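PDB 7D78: DltD domain-containing protein from Beauveria bassiana, which probably cyclises polyketide chains into medium-ring lactones, acting as a thioesterase of the polyketide transferase af380 family. Local coordinates for residues V156-S161 against E273-A278; V259-P264 against E280-T285; D267-P272 against K294-V299. All blocks are in the same frame, centred on the assembly; numbering follows the deposited sequence.

Overall arrangement
The three contacts lie around strand 259-264, toward the end of the main sheet of the alpha/beta hydrolase core, where strands 150-156, 259-264 and 286-291 run parallel. Along the chain they interleave: 156-161, 259-264, 267-272, 273-278, 280-285 and 294-299 follow in that order. Contact 1 lies about 10 Å, centre to centre, from each of the others, and contacts 2 and 3 are about 16 Å apart. Contacts 1 and 2 share helix 272-281. Contact 2 joins the start of strand 259-264 to the turn that leads from this helix to strand 286-291, while contacts 1 and 3 lie near the C-terminal ends of the strands, where a probable Ser-His-Asp triad is assembled.

Contact 1: V156-S161 against E273-A278; sequences VCPILS and EEQKAA
The amide of Gln275 has one face turned to the Cys157-Pro158 backbone. Pro158 O stands above it, 3.7 Å from Gln275 CD, and Cys157 CA comes in obliquely on the same side, 3.4 Å from Gln275 OE1. A glutamine suits this place because it offers an acceptor and a donor at once: OE1 takes the hydroxyl group of Thr263, and NE2 reaches Ser270 O and Asp267 OD2, which fixes the rotation of the amide. The second flat group is the carboxylate of Glu274. Ser161 OG donates to the syn lone pair of Glu274 OE2 at 2.8 Å, swung there by a chi1 of 60° that sets the hydroxyl between the backbone N and carbonyl carbon. A water joins the other oxygen, OE1, to Leu160 N. Alongside these polar groups Leu160 lays CD1 against helix 272-281, 3.7 Å from Ala278 CB, where a residue with a single methyl lets the branched leucine come close to the helix. Lys248 forms a salt bridge with Glu274 OE2. With a lysine, a serine and a water around it, the carboxylate is probably kept ionised, tying the loop after strand 150-156 to the helix.

Contact 2: V259-P264 against E280-T285; sequences VLMVTP and ELFPQT
Val259 lays its CG1 methyl over one face of the Phe282 ring, 4.0 Å from the ring centroid and 23° off the normal, a CH-pi contact displaced toward the rim. Its other methyl, CG2, reaches the same ring at CE2, also 4.0 Å away, because a chi1 of 49° puts CG1 between the backbone N and carbonyl carbon and leaves CG2 anti to the N. A beta-branched residue thus spreads two methyls across the aromatic surface from a single strand position. Met261, two residues on and on the same side of the strand, runs extended as far as SD and then turns at chi3 (-58°), which brings CE to the ring edge, 4.3 Å from Phe282 CE2. The contact belongs to a beta-alpha-beta crossover in which strand 259-264 passes through helix 272-281 to strand 286-291; Phe282 follows the helix and packs against one face of the sheet, where Met155 of strand 150-156 also touches it. The return to the sheet begins with Val259 N donating to Thr285 O at 3.1 Å, just ahead of the parallel pairing of Val259 with Lys287. Gln284, bent at chi2, passes its amide across Val259, NE2 standing 3.8 Å from CG1. NE2 also donates to the carbonyl oxygens of Thr257 and Val254, just ahead of the strand.

Contact 3: D267-P272 against K294-V299; sequences DTMSPP and KGHLTV
A probable Ser-His-Asp triad of the alpha/beta hydrolase type takes its acid and its base from this contact, with Asp267 in the loop after strand 259-264 and His296 in the loop after strand 286-291. His296 ND1 donates to Asp267 OD2 at 2.8 Å in an almost straight bond, 173° at the hydrogen. The oxygen lies in the imidazole plane and is met on its syn side, although ring and carboxylate planes are turned 52° apart. Asp267 OD1 is occupied by its own loop: Ser270 N donates at 2.8 Å from above the carboxylate plane, and Met269 N at 2.9 Å nearly along the C-O axis, giving an Asx turn and Asx motif that hold the carboxylate in place. Aspartate suits the position because its short chain brings one oxygen to the loop amides and the other to the ring. OD2 also accepts from Gln275 NE2 on helix 272-281, which helps to position the acid. Replacing Asp267 with an alanine removes both oxygens, and would probably leave His296 ND1 and the amides of Met269 and Ser270 without their acceptor, take one partner from Gln275 NE2 and let the imidazole turn more freely. Over one face of the imidazole lies Met269 CB, 4.0 Å from the ring centroid, in a CH-pi contact. The flexible methionine chain then carries CE to 3.7 Å from His296 CD2 and SD to 3.5 Å from Leu297 CD2. Ser270 CB approaches the ring obliquely, while its hydroxyl group bonds to Pro158 O. A water accepts from His296 N and also bonds to Thr268 OG1, bridging the loops. With ND1 committed to Asp267, His296 NE2 is left facing Ser134 OG, to which it is hydrogen-bonded, a chain of contacts consistent with the charge relay of serine hydrolases.

Contact 1: V156-S161 against E273-A278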
loop_
_atom_site.group_PDB
_atom_site.type_symbol
_atom_site.label_atom_id
_atom_site.label_comp_id
_atom_site.label_asym_id
_atom_site.label_seq_id
_atom_site.Cartn_x
_atom_site.Cartn_y
_atom_site.Cartn_z
ATOM N N VAL A 156 3.589 -17.583 12.124
ATOM C CA VAL A 156 2.784 -18.129 13.206
ATOM C C VAL A 156 1.450 -17.397 13.207
ATOM O O VAL A 156 1.415 -16.163 13.284
ATOM C CB VAL A 156 3.501 -17.997 14.555
ATOM C CG1 VAL A 156 2.627 -18.542 15.687
ATOM C CG2 VAL A 156 4.837 -18.706 14.489
ATOM N N CYS A 157 0.362 -18.163 13.106
ATOM C CA CYS A 157 -1.019 -17.681 13.073
ATOM C C CYS A 157 -1.177 -16.389 12.254
ATOM O O CYS A 157 -1.698 -15.392 12.762
ATOM C CB CYS A 157 -1.569 -17.501 14.485
ATOM S SG CYS A 157 -0.679 -16.311 15.554
ATOM N N PRO A 158 -0.745 -16.385 10.992
ATOM C CA PRO A 158 -0.876 -15.158 10.191
ATOM C C PRO A 158 -2.332 -14.731 10.053
ATOM O O PRO A 158 -3.231 -15.560 9.915
ATOM C CB PRO A 158 -0.282 -15.556 8.834
ATOM C CG PRO A 158 -0.424 -17.042 8.777
ATOM C CD PRO A 158 -0.220 -17.507 10.195
ATOM N N ILE A 159 -2.557 -13.412 10.101
ATOM C CA ILE A 159 -3.867 -12.814 9.868
ATOM C C ILE A 159 -3.902 -12.289 8.436
ATOM O O ILE A 159 -3.034 -11.504 8.032
ATOM C CB ILE A 159 -4.168 -11.679 10.857
ATOM C CG1 ILE A 159 -4.340 -12.200 12.284
ATOM C CG2 ILE A 159 -5.495 -11.050 10.486
ATOM C CD1 ILE A 159 -4.559 -11.063 13.309
ATOM N N LEU A 160 -4.924 -12.686 7.672
ATOM C CA LEU A 160 -4.949 -12.422 6.243
ATOM C C LEU A 160 -6.142 -11.609 5.764
ATOM O O LEU A 160 -6.218 -11.302 4.564
ATOM C CB LEU A 160 -4.893 -13.748 5.472
ATOM C CG LEU A 160 -3.654 -14.591 5.766
ATOM C CD1 LEU A 160 -3.885 -16.029 5.307
ATOM C CD2 LEU A 160 -2.439 -13.995 5.069
ATOM N N SER A 161 -7.068 -11.247 6.645
ATOM C CA SER A 161 -8.185 -10.381 6.292
ATOM C C SER A 161 -8.537 -9.552 7.521
ATOM O O SER A 161 -8.168 -9.905 8.647
ATOM C CB SER A 161 -9.404 -11.181 5.810
ATOM O OG SER A 161 -9.845 -12.066 6.828
ATOM N N GLU A 273 -9.061 -21.876 8.402
ATOM C CA GLU A 273 -9.200 -22.236 6.994
ATOM C C GLU A 273 -8.670 -21.142 6.075
ATOM O O GLU A 273 -8.260 -21.436 4.948
ATOM C CB GLU A 273 -10.657 -22.553 6.654
ATOM C CG GLU A 273 -10.818 -23.566 5.509
ATOM C CD GLU A 273 -10.537 -25.014 5.926
ATOM O OE1 GLU A 273 -10.575 -25.318 7.141
ATOM O OE2 GLU A 273 -10.289 -25.852 5.026
ATOM N N GLU A 274 -8.670 -19.883 6.529
ATOM C CA GLU A 274 -8.035 -18.817 5.756
ATOM C C GLU A 274 -6.524 -18.998 5.721
ATOM O O GLU A 274 -5.883 -18.791 4.680
ATOM C CB GLU A 274 -8.387 -17.447 6.346
ATOM C CG GLU A 274 -8.340 -16.312 5.346
ATOM C CD GLU A 274 -8.971 -15.025 5.880
ATOM O OE1 GLU A 274 -8.908 -14.790 7.102
ATOM O OE2 GLU A 274 -9.531 -14.255 5.074
ATOM N N GLN A 275 -5.938 -19.370 6.863
ATOM C CA GLN A 275 -4.510 -19.656 6.911
ATOM C C GLN A 275 -4.167 -20.845 6.022
ATOM O O GLN A 275 -3.219 -20.791 5.234
ATOM C CB GLN A 275 -4.078 -19.911 8.358
ATOM C CG GLN A 275 -4.480 -18.806 9.349
ATOM C CD GLN A 275 -3.997 -19.077 10.757
ATOM O OE1 GLN A 275 -2.914 -19.633 10.956
ATOM N NE2 GLN A 275 -4.798 -18.689 11.745
ATOM N N LYS A 276 -4.955 -21.919 6.118
ATOM C CA LYS A 276 -4.709 -23.104 5.300
ATOM C C LYS A 276 -4.845 -22.799 3.810
ATOM O O LYS A 276 -4.072 -23.310 2.986
ATOM C CB LYS A 276 -5.677 -24.211 5.703
ATOM C CG LYS A 276 -5.345 -24.866 7.024
ATOM C CD LYS A 276 -6.561 -25.566 7.621
ATOM C CE LYS A 276 -6.166 -26.402 8.831
ATOM N NZ LYS A 276 -7.346 -26.891 9.613
ATOM N N ALA A 277 -5.835 -21.987 3.442
ATOM C CA ALA A 277 -6.028 -21.665 2.031
ATOM C C ALA A 277 -4.797 -20.980 1.452
ATOM O O ALA A 277 -4.371 -21.292 0.333
ATOM C CB ALA A 277 -7.271 -20.790 1.861
ATOM N N ALA A 278 -4.202 -20.046 2.202
ATOM C CA ALA A 278 -2.978 -19.412 1.727
ATOM C C ALA A 278 -1.840 -20.419 1.652
ATOM O O ALA A 278 -1.100 -20.451 0.661
ATOM C CB ALA A 278 -2.599 -18.234 2.632
HETATM O O HOH W 1 -6.784 -14.303 8.607
#

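Contact 2: V259-P264 against E280-T285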
loop_
_atom_site.group_PDB
_atom_site.type_symbol
_atom_site.label_atom_id
_atom_site.label_comp_id
_atom_site.label_asym_id
_atom_site.label_seq_id
_atom_site.Cartn_x
_atom_site.Cartn_y
_atom_site.Cartn_z
ATOM N N VAL A 259 8.818 -22.016 3.416
ATOM C CA VAL A 259 7.873 -21.397 4.337
ATOM C C VAL A 259 7.325 -22.437 5.300
ATOM O O VAL A 259 6.853 -23.501 4.883
ATOM C CB VAL A 259 6.728 -20.676 3.592
ATOM C CG1 VAL A 259 6.110 -21.573 2.523
ATOM C CG2 VAL A 259 5.657 -20.182 4.588
ATOM N N LEU A 260 7.366 -22.110 6.583
ATOM C CA LEU A 260 6.715 -22.875 7.634
ATOM C C LEU A 260 5.563 -22.045 8.176
ATOM O O LEU A 260 5.762 -20.888 8.563
ATOM C CB LEU A 260 7.698 -23.207 8.761
ATOM C CG LEU A 260 7.063 -23.702 10.057
ATOM C CD1 LEU A 260 6.482 -25.097 9.835
ATOM C CD2 LEU A 260 8.107 -23.712 11.172
ATOM N N MET A 261 4.364 -22.619 8.186
ATOM C CA MET A 261 3.216 -21.983 8.814
ATOM C C MET A 261 2.764 -22.793 10.021
ATOM O O MET A 261 2.568 -24.013 9.924
ATOM C CB MET A 261 2.054 -21.835 7.835
ATOM C CG MET A 261 0.849 -21.144 8.458
ATOM S SD MET A 261 -0.513 -20.978 7.294
ATOM C CE MET A 261 0.263 -20.044 5.977
ATOM N N VAL A 262 2.581 -22.107 11.144
ATOM C CA VAL A 262 2.047 -22.689 12.368
ATOM C C VAL A 262 0.673 -22.079 12.614
ATOM O O VAL A 262 0.556 -20.870 12.859
ATOM C CB VAL A 262 2.980 -22.441 13.559
ATOM C CG1 VAL A 262 2.399 -23.065 14.832
ATOM C CG2 VAL A 262 4.377 -22.983 13.261
ATOM N N THR A 263 -0.364 -22.916 12.569
ATOM C CA THR A 263 -1.744 -22.478 12.682
ATOM C C THR A 263 -2.380 -23.065 13.932
ATOM O O THR A 263 -2.305 -24.288 14.139
ATOM C CB THR A 263 -2.542 -22.909 11.439
ATOM O OG1 THR A 263 -2.063 -22.189 10.299
ATOM C CG2 THR A 263 -4.047 -22.642 11.621
ATOM N N PRO A 264 -3.016 -22.250 14.779
ATOM C CA PRO A 264 -3.717 -22.801 15.946
ATOM C C PRO A 264 -5.033 -23.426 15.512
ATOM O O PRO A 264 -5.805 -22.811 14.770
ATOM C CB PRO A 264 -3.953 -21.575 16.842
ATOM C CG PRO A 264 -3.323 -20.378 16.095
ATOM C CD PRO A 264 -3.217 -20.794 14.669
ATOM N N GLU A 280 -1.889 -23.614 1.152
ATOM C CA GLU A 280 -2.045 -24.562 0.054
ATOM C C GLU A 280 -1.501 -24.007 -1.255
ATOM O O GLU A 280 -1.051 -24.775 -2.111
ATOM C CB GLU A 280 -3.521 -24.944 -0.116
ATOM C CG GLU A 280 -3.917 -26.235 0.598
ATOM C CD GLU A 280 -5.428 -26.426 0.671
ATOM O OE1 GLU A 280 -5.953 -26.694 1.779
ATOM O OE2 GLU A 280 -6.094 -26.307 -0.382
ATOM N N LEU A 281 -1.519 -22.683 -1.429
ATOM C CA LEU A 281 -1.103 -22.094 -2.697
ATOM C C LEU A 281 0.407 -22.116 -2.914
ATOM O O LEU A 281 0.846 -22.060 -4.068
ATOM C CB LEU A 281 -1.598 -20.654 -2.797
ATOM C CG LEU A 281 -3.119 -20.494 -2.816
ATOM C CD1 LEU A 281 -3.490 -19.018 -2.944
ATOM C CD2 LEU A 281 -3.711 -21.309 -3.957
ATOM N N PHE A 282 1.205 -22.175 -1.851
ATOM C CA PHE A 282 2.653 -22.072 -2.002
ATOM C C PHE A 282 3.180 -23.227 -2.852
ATOM O O PHE A 282 2.907 -24.393 -2.539
ATOM C CB PHE A 282 3.344 -22.080 -0.637
ATOM C CG PHE A 282 3.129 -20.823 0.177
ATOM C CD1 PHE A 282 3.470 -19.578 -0.327
ATOM C CD2 PHE A 282 2.608 -20.895 1.463
ATOM C CE1 PHE A 282 3.287 -18.416 0.436
ATOM C CE2 PHE A 282 2.420 -19.739 2.232
ATOM C CZ PHE A 282 2.760 -18.501 1.711
ATOM N N PRO A 283 3.928 -22.952 -3.932
ATOM C CA PRO A 283 4.471 -24.050 -4.754
ATOM C C PRO A 283 5.800 -24.589 -4.251
ATOM O O PRO A 283 6.176 -25.714 -4.599
ATOM C CB PRO A 283 4.628 -23.401 -6.134
ATOM C CG PRO A 283 4.912 -21.944 -5.809
ATOM C CD PRO A 283 4.097 -21.635 -4.580
ATOM N N GLN A 284 6.511 -23.820 -3.430
ATOM C CA GLN A 284 7.885 -24.142 -3.060
ATOM C C GLN A 284 7.922 -25.107 -1.871
ATOM O O GLN A 284 6.889 -25.585 -1.387
ATOM C CB GLN A 284 8.658 -22.858 -2.754
ATOM C CG GLN A 284 8.262 -22.190 -1.433
ATOM C CD GLN A 284 7.112 -21.219 -1.583
ATOM O OE1 GLN A 284 6.163 -21.461 -2.334
ATOM N NE2 GLN A 284 7.180 -20.110 -0.852
ATOM N N THR A 285 9.133 -25.391 -1.382
ATOM C CA THR A 285 9.323 -26.144 -0.142
ATOM C C THR A 285 8.556 -25.505 1.009
ATOM O O THR A 285 8.682 -24.303 1.257
ATOM C CB THR A 285 10.814 -26.196 0.202
ATOM O OG1 THR A 285 11.542 -26.788 -0.880
ATOM C CG2 THR A 285 11.050 -26.988 1.471
#

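Contact 3: D267-P272 against K294-V299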
loop_
_atom_site.group_PDB
_atom_site.type_symbol
_atom_site.label_atom_id
_atom_site.label_comp_id
_atom_site.label_asym_id
_atom_site.label_seq_id
_atom_site.Cartn_x
_atom_site.Cartn_y
_atom_site.Cartn_z
ATOM N N ASP A 267 -8.082 -21.128 16.464
ATOM C CA ASP A 267 -7.831 -19.702 16.281
ATOM C C ASP A 267 -9.156 -18.971 16.094
ATOM O O ASP A 267 -9.802 -19.108 15.053
ATOM C CB ASP A 267 -6.915 -19.490 15.079
ATOM C CG ASP A 267 -6.264 -18.118 15.081
ATOM O OD1 ASP A 267 -6.928 -17.159 15.526
ATOM O OD2 ASP A 267 -5.102 -18.001 14.630
ATOM N N THR A 268 -9.558 -18.178 17.087
ATOM C CA THR A 268 -10.770 -17.371 17.002
ATOM C C THR A 268 -10.520 -15.964 16.471
ATOM O O THR A 268 -11.470 -15.177 16.400
ATOM C CB THR A 268 -11.431 -17.249 18.377
ATOM O OG1 THR A 268 -10.454 -16.776 19.316
ATOM C CG2 THR A 268 -11.985 -18.596 18.832
ATOM N N MET A 269 -9.273 -15.611 16.143
ATOM C CA MET A 269 -8.953 -14.300 15.580
ATOM C C MET A 269 -8.572 -14.326 14.111
ATOM O O MET A 269 -8.870 -13.369 13.393
ATOM C CB MET A 269 -7.821 -13.602 16.355
ATOM C CG MET A 269 -8.236 -12.912 17.669
ATOM S SD MET A 269 -6.920 -12.845 18.899
ATOM C CE MET A 269 -6.062 -11.320 18.593
ATOM N N SER A 270 -7.878 -15.361 13.660
ATOM C CA SER A 270 -7.585 -15.551 12.243
ATOM C C SER A 270 -8.124 -16.915 11.845
ATOM O O SER A 270 -7.592 -17.943 12.306
ATOM C CB SER A 270 -6.083 -15.456 11.981
ATOM O OG SER A 270 -5.770 -15.791 10.639
ATOM N N PRO A 271 -9.171 -16.986 11.029
ATOM C CA PRO A 271 -9.779 -18.289 10.693
ATOM C C PRO A 271 -8.742 -19.280 10.195
ATOM O O PRO A 271 -8.021 -19.004 9.219
ATOM C CB PRO A 271 -10.778 -17.925 9.590
ATOM C CG PRO A 271 -11.182 -16.516 9.934
ATOM C CD PRO A 271 -9.938 -15.854 10.480
ATOM N N PRO A 272 -8.608 -20.431 10.866
ATOM C CA PRO A 272 -7.659 -21.454 10.388
ATOM C C PRO A 272 -7.831 -21.823 8.924
ATOM O O PRO A 272 -6.826 -22.057 8.243
ATOM C CB PRO A 272 -7.937 -22.643 11.324
ATOM C CG PRO A 272 -8.384 -22.005 12.598
ATOM C CD PRO A 272 -9.187 -20.784 12.178
ATOM N N LYS A 294 -5.034 -25.035 20.508
ATOM C CA LYS A 294 -4.471 -23.717 20.769
ATOM C C LYS A 294 -5.277 -22.624 20.076
ATOM O O LYS A 294 -5.963 -22.866 19.079
ATOM C CB LYS A 294 -3.011 -23.650 20.319
ATOM C CG LYS A 294 -2.100 -24.542 21.135
ATOM C CD LYS A 294 -2.383 -24.380 22.621
ATOM C CE LYS A 294 -1.533 -25.332 23.450
ATOM N NZ LYS A 294 -0.096 -24.965 23.418
ATOM N N GLY A 295 -5.194 -21.413 20.636
ATOM C CA GLY A 295 -5.764 -20.230 20.042
ATOM C C GLY A 295 -4.705 -19.307 19.466
ATOM O O GLY A 295 -3.514 -19.617 19.438
ATOM N N HIS A 296 -5.171 -18.141 19.003
ATOM C CA HIS A 296 -4.286 -17.176 18.349
ATOM C C HIS A 296 -3.154 -16.725 19.270
ATOM O O HIS A 296 -2.021 -16.523 18.813
ATOM C CB HIS A 296 -5.109 -15.976 17.870
ATOM C CG HIS A 296 -4.409 -15.111 16.866
ATOM N ND1 HIS A 296 -4.244 -15.484 15.550
ATOM C CD2 HIS A 296 -3.868 -13.875 16.976
ATOM C CE1 HIS A 296 -3.614 -14.524 14.897
ATOM N NE2 HIS A 296 -3.369 -13.537 15.740
ATOM N N LEU A 297 -3.435 -16.554 20.569
ATOM C CA LEU A 297 -2.425 -16.056 21.504
ATOM C C LEU A 297 -1.702 -17.151 22.272
ATOM O O LEU A 297 -0.642 -16.880 22.842
ATOM C CB LEU A 297 -3.033 -15.101 22.542
ATOM C CG LEU A 297 -3.681 -13.785 22.108
ATOM C CD1 LEU A 297 -2.897 -13.099 21.010
ATOM C CD2 LEU A 297 -5.113 -14.027 21.689
ATOM N N THR A 298 -2.253 -18.362 22.328
ATOM C CA THR A 298 -1.660 -19.459 23.079
ATOM C C THR A 298 -0.944 -20.454 22.183
ATOM O O THR A 298 -0.492 -21.500 22.664
ATOM C CB THR A 298 -2.736 -20.183 23.899
ATOM O OG1 THR A 298 -3.745 -20.702 23.020
ATOM C CG2 THR A 298 -3.383 -19.228 24.905
ATOM N N VAL A 299 -0.839 -20.159 20.887
ATOM C CA VAL A 299 -0.260 -21.117 19.951
ATOM C C VAL A 299 1.180 -21.453 20.324
ATOM O O VAL A 299 1.654 -22.561 20.051
ATOM C CB VAL A 299 -0.378 -20.565 18.518
ATOM C CG1 VAL A 299 0.321 -19.208 18.412
ATOM C CG2 VAL A 299 0.157 -21.563 17.503
HETATM O O HOH W 2 -7.976 -17.346 19.467
#